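Local coordinates for transcriptional regulator, TetR family (Vibrio parahaemolyticus, PDB 3HE0), which probably binds DNA as a dimeric transcriptional regulator, pairing a predicted helix-turn-helix region with an all-helical C-terminal domain, at residues E153-L158 against D191-H196; K85-T90 against F138-E143; W96-A99 against L103-I106. All coordinates share one frame; numbering follows the deposited sequence.

Contact 1. Residues E153-L158 against D191-H196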
loop_
_atom_site.group_PDB
_atom_site.type_symbol
_atom_site.label_atom_id
_atom_site.label_comp_id
_atom_site.label_asym_id
_atom_site.label_seq_id
_atom_site.Cartn_x
_atom_site.Cartn_y
_atom_site.Cartn_z
ATOM N N GLU A 153 -14.311 -8.321 -1.272
ATOM C CA GLU A 153 -12.879 -8.114 -1.042
ATOM C C GLU A 153 -12.096 -7.968 -2.347
ATOM O O GLU A 153 -11.135 -7.179 -2.415
ATOM C CB GLU A 153 -12.278 -9.269 -0.220
ATOM C CG GLU A 153 -12.604 -9.194 1.284
ATOM C CD GLU A 153 -12.011 -7.949 1.964
ATOM O OE1 GLU A 153 -10.899 -7.514 1.559
ATOM O OE2 GLU A 153 -12.656 -7.397 2.905
ATOM N N VAL A 154 -12.517 -8.717 -3.373
ATOM C CA VAL A 154 -11.872 -8.655 -4.690
ATOM C C VAL A 154 -12.314 -7.357 -5.389
ATOM O O VAL A 154 -11.502 -6.598 -5.900
ATOM C CB VAL A 154 -12.201 -9.893 -5.514
ATOM C CG1 VAL A 154 -11.633 -9.800 -6.964
ATOM C CG2 VAL A 154 -11.690 -11.145 -4.802
ATOM N N LEU A 155 -13.610 -7.070 -5.368
ATOM C CA LEU A 155 -14.106 -5.836 -5.953
ATOM C C LEU A 155 -13.392 -4.626 -5.314
ATOM O O LEU A 155 -12.962 -3.701 -6.003
ATOM C CB LEU A 155 -15.624 -5.744 -5.779
ATOM C CG LEU A 155 -16.448 -6.805 -6.524
ATOM C CD1 LEU A 155 -17.941 -6.640 -6.177
ATOM C CD2 LEU A 155 -16.196 -6.748 -8.044
ATOM N N SER A 156 -13.208 -4.661 -3.994
ATOM C CA SER A 156 -12.531 -3.557 -3.315
ATOM C C SER A 156 -11.074 -3.458 -3.766
ATOM O O SER A 156 -10.598 -2.367 -4.095
ATOM C CB SER A 156 -12.618 -3.685 -1.797
ATOM O OG SER A 156 -12.077 -2.507 -1.151
ATOM N N GLY A 157 -10.394 -4.602 -3.823
ATOM C CA GLY A 157 -9.004 -4.646 -4.274
ATOM C C GLY A 157 -8.817 -4.109 -5.688
ATOM O O GLY A 157 -7.797 -3.539 -5.981
ATOM N N LEU A 158 -9.818 -4.278 -6.553
ATOM C CA LEU A 158 -9.716 -3.879 -7.953
ATOM C C LEU A 158 -10.011 -2.405 -8.209
ATOM O O LEU A 158 -9.652 -1.881 -9.271
ATOM C CB LEU A 158 -10.688 -4.701 -8.784
ATOM C CG LEU A 158 -10.334 -6.164 -8.997
ATOM C CD1 LEU A 158 -11.656 -6.883 -9.330
ATOM C CD2 LEU A 158 -9.194 -6.368 -10.033
ATOM N N ASP A 191 -14.611 0.591 -14.606
ATOM C CA ASP A 191 -14.509 -0.463 -15.616
ATOM C C ASP A 191 -14.032 -1.787 -15.025
ATOM O O ASP A 191 -14.429 -2.863 -15.501
ATOM C CB ASP A 191 -13.547 -0.079 -16.733
ATOM C CG ASP A 191 -14.160 0.875 -17.746
ATOM O OD1 ASP A 191 -15.407 0.976 -17.745
ATOM O OD2 ASP A 191 -13.389 1.493 -18.546
ATOM N N ALA A 192 -13.151 -1.720 -14.030
ATOM C CA ALA A 192 -12.613 -2.933 -13.422
ATOM C C ALA A 192 -13.740 -3.730 -12.760
ATOM O O ALA A 192 -13.742 -4.920 -12.822
ATOM C CB ALA A 192 -11.501 -2.608 -12.402
ATOM N N ILE A 193 -14.712 -3.056 -12.167
ATOM C CA ILE A 193 -15.718 -3.743 -11.355
ATOM C C ILE A 193 -17.054 -3.975 -12.057
ATOM O O ILE A 193 -17.832 -4.842 -11.622
ATOM C CB ILE A 193 -15.901 -3.086 -9.962
ATOM C CG1 ILE A 193 -16.383 -1.653 -10.103
ATOM C CG2 ILE A 193 -14.578 -3.238 -9.136
ATOM C CD1 ILE A 193 -16.791 -0.965 -8.736
ATOM N N ILE A 194 -17.324 -3.261 -13.146
ATOM C CA ILE A 194 -18.571 -3.501 -13.872
ATOM C C ILE A 194 -18.401 -4.645 -14.895
ATOM O O ILE A 194 -17.268 -4.981 -15.324
ATOM C CB ILE A 194 -19.148 -2.222 -14.531
ATOM C CG1 ILE A 194 -18.261 -1.702 -15.670
ATOM C CG2 ILE A 194 -19.397 -1.132 -13.483
ATOM C CD1 ILE A 194 -19.031 -0.760 -16.640
ATOM N N LYS A 195 -19.525 -5.276 -15.213
ATOM C CA LYS A 195 -19.628 -6.261 -16.287
ATOM C C LYS A 195 -19.547 -5.551 -17.636
ATOM O O LYS A 195 -19.985 -4.415 -17.750
ATOM C CB LYS A 195 -20.954 -7.025 -16.168
ATOM C CG LYS A 195 -20.947 -7.998 -15.015
ATOM C CD LYS A 195 -22.335 -8.601 -14.726
ATOM C CE LYS A 195 -22.591 -9.856 -15.528
ATOM N NZ LYS A 195 -23.898 -10.504 -15.174
ATOM N N HIS A 196 -18.953 -6.188 -18.636
ATOM C CA HIS A 196 -18.787 -5.544 -19.949
ATOM C C HIS A 196 -19.396 -6.387 -21.066
ATOM O O HIS A 196 -19.671 -5.823 -22.151
ATOM C CB HIS A 196 -17.315 -5.263 -20.264
ATOM C CG HIS A 196 -16.715 -4.178 -19.423
ATOM N ND1 HIS A 196 -16.851 -2.838 -19.724
ATOM C CD2 HIS A 196 -15.984 -4.238 -18.282
ATOM C CE1 HIS A 196 -16.219 -2.120 -18.806
ATOM N NE2 HIS A 196 -15.684 -2.946 -17.922
ATOM O OXT HIS A 196 -19.610 -7.618 -20.907
#
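Where Leu155 and Leu158 meet Ala192 and Ile193 every side chain is aliphatic, and the one ring of the two segments, the imidazole of His196, presents its edge to its own chain. Asp191 CA lies at that edge in the ring plane, and His196 NE2 donates to Asp191 O at 2.7 Å (N-H...O angle 156°), meeting a lone pair in the carbonyl plane. This bond folds the C-terminal residue back on the end of helix 179-193, and the ring stacks on His196 of the second subunit. Both segments belong to the C-terminal domain, the part that TetR-family regulators generally use to dimerise; here Glu153 forms a salt bridge with Lys169 of the second subunit, and Leu158 packs on its Ala188. Within the chain, methyls of Ile193 and Ala192 pack on leucine side chains and on backbone carbonyl oxygens. Ile193 CG2 touches both leucines, lying 3.6 Å from Leu155 O. The same methyl is 4.0 Å from Leu155 CD2, and Leu158 meets it through CB. With Ile193 CG1 set between the backbone N and the carbonyl carbon (chi1 62°), CG2 is the branch left to face helix 152-158. The Leu155 and Ile193 side chains pass each other at a slant. One residue earlier, Ala192 CB rests 3.7 Å from Leu158 O. No hydrogen bond crosses between the segments: Leu155 O is taken by Ser159 OG, while Lys148 NZ bonds to both Ala192 O and Ile194 O, where the last helix gives way to the C-terminal tail. Phe138, from helix 132-143, closes on both Leu155 and Ile193.

Contact 2. Residues K85-T90 against F138-E143. Unlike the reference sequence in segment 85-90: Arg87 (reference Cys).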
loop_
_atom_site.group_PDB
_atom_site.type_symbol
_atom_site.label_atom_id
_atom_site.label_comp_id
_atom_site.label_asym_id
_atom_site.label_seq_id
_atom_site.Cartn_x
_atom_site.Cartn_y
_atom_site.Cartn_z
ATOM N N LYS A 85 -23.244 4.654 -9.065
ATOM C CA LYS A 85 -22.012 5.270 -9.557
ATOM C C LYS A 85 -21.617 6.523 -8.786
ATOM O O LYS A 85 -20.437 6.835 -8.674
ATOM C CB LYS A 85 -22.080 5.561 -11.049
ATOM C CG LYS A 85 -20.721 5.882 -11.689
ATOM C CD LYS A 85 -20.797 5.710 -13.207
ATOM C CE LYS A 85 -19.573 6.185 -13.948
ATOM N NZ LYS A 85 -19.704 5.785 -15.369
ATOM N N GLU A 86 -22.595 7.208 -8.219
ATOM C CA GLU A 86 -22.336 8.423 -7.486
ATOM C C GLU A 86 -21.845 8.087 -6.110
ATOM O O GLU A 86 -20.968 8.770 -5.576
ATOM C CB GLU A 86 -23.610 9.290 -7.406
ATOM C CG GLU A 86 -23.428 10.582 -6.614
ATOM C CD GLU A 86 -22.123 11.339 -6.992
ATOM O OE1 GLU A 86 -21.768 11.441 -8.203
ATOM O OE2 GLU A 86 -21.434 11.813 -6.053
ATOM N N ARG A 87 -22.437 7.065 -5.500
ATOM C CA ARG A 87 -21.874 6.563 -4.247
ATOM C C ARG A 87 -20.417 6.122 -4.478
ATOM O O ARG A 87 -19.545 6.418 -3.678
ATOM C CB ARG A 87 -22.692 5.399 -3.691
ATOM C CG ARG A 87 -24.053 5.802 -3.172
ATOM C CD ARG A 87 -24.736 4.638 -2.515
ATOM N NE ARG A 87 -25.663 4.009 -3.433
ATOM C CZ ARG A 87 -26.072 2.743 -3.362
ATOM N NH1 ARG A 87 -26.932 2.292 -4.260
ATOM N NH2 ARG A 87 -25.631 1.917 -2.425
ATOM N N TYR A 88 -20.174 5.429 -5.577
ATOM C CA TYR A 88 -18.820 4.982 -5.903
ATOM C C TYR A 88 -17.874 6.184 -6.013
ATOM O O TYR A 88 -16.820 6.214 -5.375
ATOM C CB TYR A 88 -18.814 4.145 -7.182
ATOM C CG TYR A 88 -17.427 3.714 -7.592
ATOM C CD1 TYR A 88 -16.838 2.594 -7.038
ATOM C CD2 TYR A 88 -16.690 4.445 -8.503
ATOM C CE1 TYR A 88 -15.536 2.210 -7.402
ATOM C CE2 TYR A 88 -15.392 4.052 -8.883
ATOM C CZ TYR A 88 -14.834 2.944 -8.323
ATOM O OH TYR A 88 -13.565 2.561 -8.680
ATOM N N ARG A 89 -18.288 7.197 -6.780
ATOM C CA ARG A 89 -17.454 8.371 -7.003
ATOM C C ARG A 89 -17.168 9.094 -5.703
ATOM O O ARG A 89 -16.048 9.580 -5.495
ATOM C CB ARG A 89 -18.109 9.341 -8.006
ATOM C CG ARG A 89 -17.260 10.593 -8.343
ATOM C CD ARG A 89 -17.918 11.542 -9.373
ATOM N NE ARG A 89 -17.813 10.981 -10.709
ATOM C CZ ARG A 89 -18.764 10.282 -11.330
ATOM N NH1 ARG A 89 -18.534 9.814 -12.553
ATOM N NH2 ARG A 89 -19.948 10.049 -10.745
ATOM N N THR A 90 -18.171 9.207 -4.835
ATOM C CA THR A 90 -17.985 9.924 -3.593
ATOM C C THR A 90 -16.884 9.268 -2.753
ATOM O O THR A 90 -15.939 9.922 -2.320
ATOM C CB THR A 90 -19.310 10.013 -2.767
ATOM O OG1 THR A 90 -20.334 10.597 -3.574
ATOM C CG2 THR A 90 -19.143 10.862 -1.522
ATOM N N PHE A 138 -21.397 -2.667 -3.162
ATOM C CA PHE A 138 -20.985 -3.814 -3.994
ATOM C C PHE A 138 -22.125 -4.872 -4.047
ATOM O O PHE A 138 -22.422 -5.431 -5.117
ATOM C CB PHE A 138 -19.693 -4.435 -3.465
ATOM C CG PHE A 138 -18.448 -3.597 -3.687
ATOM C CD1 PHE A 138 -18.190 -2.966 -4.909
ATOM C CD2 PHE A 138 -17.508 -3.455 -2.675
ATOM C CE1 PHE A 138 -17.045 -2.195 -5.090
ATOM C CE2 PHE A 138 -16.333 -2.694 -2.873
ATOM C CZ PHE A 138 -16.112 -2.074 -4.069
ATOM N N ASN A 139 -22.790 -5.113 -2.915
ATOM C CA ASN A 139 -23.912 -6.064 -2.896
ATOM C C ASN A 139 -25.030 -5.602 -3.785
ATOM O O ASN A 139 -25.561 -6.387 -4.572
ATOM C CB ASN A 139 -24.451 -6.310 -1.486
ATOM C CG ASN A 139 -23.467 -7.054 -0.614
ATOM O OD1 ASN A 139 -22.603 -7.792 -1.106
ATOM N ND2 ASN A 139 -23.593 -6.872 0.683
ATOM N N GLN A 140 -25.360 -4.324 -3.700
ATOM C CA GLN A 140 -26.445 -3.794 -4.487
ATOM C C GLN A 140 -26.117 -3.841 -5.968
ATOM O O GLN A 140 -26.937 -4.277 -6.796
ATOM C CB GLN A 140 -26.754 -2.374 -4.051
ATOM C CG GLN A 140 -27.983 -1.848 -4.693
ATOM C CD GLN A 140 -28.419 -0.522 -4.127
ATOM O OE1 GLN A 140 -27.998 -0.123 -3.031
ATOM N NE2 GLN A 140 -29.264 0.184 -4.879
ATOM N N GLY A 141 -24.901 -3.435 -6.293
ATOM C CA GLY A 141 -24.417 -3.523 -7.647
ATOM C C GLY A 141 -24.484 -4.912 -8.223
ATOM O O GLY A 141 -24.849 -5.066 -9.383
ATOM N N LYS A 142 -24.102 -5.916 -7.435
ATOM C CA LYS A 142 -24.136 -7.305 -7.906
ATOM C C LYS A 142 -25.582 -7.744 -8.049
ATOM O O LYS A 142 -25.930 -8.369 -9.038
ATOM C CB LYS A 142 -23.358 -8.261 -6.981
ATOM C CG LYS A 142 -21.830 -8.178 -7.128
ATOM C CD LYS A 142 -21.105 -9.189 -6.242
ATOM C CE LYS A 142 -20.995 -8.761 -4.795
ATOM N NZ LYS A 142 -20.219 -9.744 -3.971
ATOM N N GLU A 143 -26.422 -7.390 -7.079
ATOM C CA GLU A 143 -27.826 -7.748 -7.129
ATOM C C GLU A 143 -28.458 -7.172 -8.390
ATOM O O GLU A 143 -29.284 -7.823 -9.036
ATOM C CB GLU A 143 -28.546 -7.267 -5.859
ATOM C CG GLU A 143 -28.100 -8.075 -4.603
ATOM C CD GLU A 143 -28.362 -7.399 -3.240
ATOM O OE1 GLU A 143 -29.107 -6.396 -3.183
ATOM O OE2 GLU A 143 -27.826 -7.897 -2.215
#
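Arg87 reaches from helix 84-97 across to Gln140 on helix 132-143, and the close polar contact is made by this pair. The residue stands at a position that is Cys in the reference sequence. Its CB already points toward the other segment, and CG, placed beside the backbone N and anti to the carbonyl carbon, carries the chain outward to an extended CD. The chain then bends about the CG-CD bond (chi3 -98°), which turns the guanidinium so that its edge meets Gln140. NE is bound to Met82 O, fixing the near side of the group from the loop before the helix. CZ comes within 3.5 Å of Gln140 OE1, and the two terminal nitrogens share that oxygen: NH1 donates to Gln140 OE1 at 2.9 Å and NH2 donates to the same Gln140 OE1 at 3.2 Å. Both bonds are weak and bent, the first with an N-H...O angle of 145°. OE1 lies near the guanidinium plane, but the amide plane is turned 43° from it. Arg87 NH1 also stands 3.2 Å from Gln140 NE2; these are two donors and do not bond. The amide nitrogen has its main partner in Glu144 OE2, a bond that probably helps keep OE1 turned to the arginine. Away from this polar bridge, Tyr88 OH bonds to Ser189 OG on helix 179-193. The bridge links helices 84-97 and 132-143, whose Tyr88 and Phe138 both pack against Ile193 of helix 179-193, and Phe138 also leans on Leu155 of helix 152-158.

Contact 3. Residues W96-A99 against L103-I106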
loop_
_atom_site.group_PDB
_atom_site.type_symbol
_atom_site.label_atom_id
_atom_site.label_comp_id
_atom_site.label_asym_id
_atom_site.label_seq_id
_atom_site.Cartn_x
_atom_site.Cartn_y
_atom_site.Cartn_z
ATOM N N TRP A 96 -9.196 9.509 -2.127
ATOM C CA TRP A 96 -8.154 10.327 -2.727
ATOM C C TRP A 96 -7.728 11.431 -1.768
ATOM O O TRP A 96 -6.548 11.724 -1.615
ATOM C CB TRP A 96 -8.690 10.949 -4.021
ATOM C CG TRP A 96 -7.755 11.811 -4.757
ATOM C CD1 TRP A 96 -7.673 13.147 -4.697
ATOM C CD2 TRP A 96 -6.786 11.389 -5.705
ATOM N NE1 TRP A 96 -6.691 13.606 -5.538
ATOM C CE2 TRP A 96 -6.137 12.536 -6.179
ATOM C CE3 TRP A 96 -6.416 10.149 -6.212
ATOM C CZ2 TRP A 96 -5.118 12.486 -7.106
ATOM C CZ3 TRP A 96 -5.404 10.094 -7.137
ATOM C CH2 TRP A 96 -4.768 11.259 -7.587
ATOM N N ASN A 97 -8.715 12.044 -1.133
ATOM C CA ASN A 97 -8.455 13.114 -0.191
ATOM C C ASN A 97 -7.910 12.683 1.154
ATOM O O ASN A 97 -7.493 13.508 1.901
ATOM C CB ASN A 97 -9.695 14.004 -0.038
ATOM C CG ASN A 97 -9.980 14.787 -1.303
ATOM O OD1 ASN A 97 -11.081 14.748 -1.848
ATOM N ND2 ASN A 97 -8.957 15.451 -1.818
ATOM N N LEU A 98 -7.864 11.401 1.457
ATOM C CA LEU A 98 -7.168 10.963 2.661
ATOM C C LEU A 98 -5.652 10.953 2.480
ATOM O O LEU A 98 -4.930 10.860 3.479
ATOM C CB LEU A 98 -7.602 9.561 3.065
ATOM C CG LEU A 98 -8.879 9.544 3.888
ATOM C CD1 LEU A 98 -9.374 8.132 4.021
ATOM C CD2 LEU A 98 -8.588 10.133 5.246
ATOM N N ALA A 99 -5.171 10.997 1.237
ATOM C CA ALA A 99 -3.751 10.810 0.998
ATOM C C ALA A 99 -2.980 11.930 1.689
ATOM O O ALA A 99 -3.391 13.088 1.643
ATOM C CB ALA A 99 -3.434 10.791 -0.502
ATOM N N LEU A 103 -3.969 9.172 9.158
ATOM C CA LEU A 103 -4.676 7.899 9.075
ATOM C C LEU A 103 -3.941 6.996 8.089
ATOM O O LEU A 103 -3.599 5.851 8.389
ATOM C CB LEU A 103 -6.137 8.102 8.644
ATOM C CG LEU A 103 -7.035 8.801 9.670
ATOM C CD1 LEU A 103 -8.450 8.944 9.132
ATOM C CD2 LEU A 103 -7.035 8.073 11.017
ATOM N N ASN A 104 -3.663 7.535 6.915
ATOM C CA ASN A 104 -2.885 6.788 5.942
ATOM C C ASN A 104 -1.516 6.428 6.495
ATOM O O ASN A 104 -1.064 5.277 6.365
ATOM C CB ASN A 104 -2.724 7.588 4.653
ATOM C CG ASN A 104 -3.880 7.410 3.718
ATOM O OD1 ASN A 104 -5.004 7.120 4.141
ATOM N ND2 ASN A 104 -3.622 7.573 2.435
ATOM N N ALA A 105 -0.867 7.414 7.113
ATOM C CA ALA A 105 0.486 7.225 7.620
ATOM C C ALA A 105 0.554 6.016 8.595
ATOM O O ALA A 105 1.419 5.130 8.480
ATOM C CB ALA A 105 0.973 8.520 8.291
ATOM N N ILE A 106 -0.404 5.967 9.511
ATOM C CA ILE A 106 -0.424 4.963 10.564
ATOM C C ILE A 106 -0.753 3.577 10.029
ATOM O O ILE A 106 -0.107 2.584 10.396
ATOM C CB ILE A 106 -1.454 5.334 11.650
ATOM C CG1 ILE A 106 -1.006 6.601 12.377
ATOM C CG2 ILE A 106 -1.621 4.198 12.661
ATOM C CD1 ILE A 106 -2.155 7.345 13.027
#
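Leu98 and Ala99 meet Leu103 and Asn104 across the tight connection from the end of helix 84-97 to the short helix 102-107. The turn starts at Trp96, whose O accepts Ala99 N at 3.2 Å. Leu98 follows with its side chain directed at the second segment: its CB lies 3.7 Å from Asn104 OD1, and its CD2 touches Leu103 CD1 at 4.1 Å, the two leucines meeting slantwise through methyl groups. Leu98 O stands 3.6 Å from Asn104 CG. CG of Asn104 is anti to the carbonyl carbon (chi1 -85°), which carries the amide back over the turn. At Ala99 the methyl points away, so the backbone makes the approach, CA lying 3.5 Å from Asn104 ND2. Leu98 and Leu103 also pack on helix 55-74, through Ala73 and Ile70 among others, while Ile106 reaches helix 13-27; the turn therefore sits where the C-terminal domain meets the N-terminal helices. No hydrogen bond crosses between the segments, and the Asn104 amide serves as packing against Leu98 and Ala99; a polar tie is supplied by Ser101 OG, which is hydrogen-bonded to Leu98 O and to Asn104 N.

In the fold
Contacts 1 and 2 adjoin, with centres about 11 Å apart, and share a core: Ile193 CD1 of contact 1 lies 3.7 Å from Tyr88 CE1 of contact 2. Contact 1 is buried and aliphatic, within reach of the second subunit, which packs on it, whereas contact 2 adds a polar pair, partly buried and untouched by the second subunit. Contact 3 lies about 22 Å from either, centre to centre, nearer the middle of the chain. It shares helix 84-97 with contact 2, so one helix serves the C-terminal bundle with one end and the approach to the N-terminal helices with the other. Partly buried and local in sequence, contact 3 has neither the buried aliphatic character of contact 1 nor a bond across like contact 2.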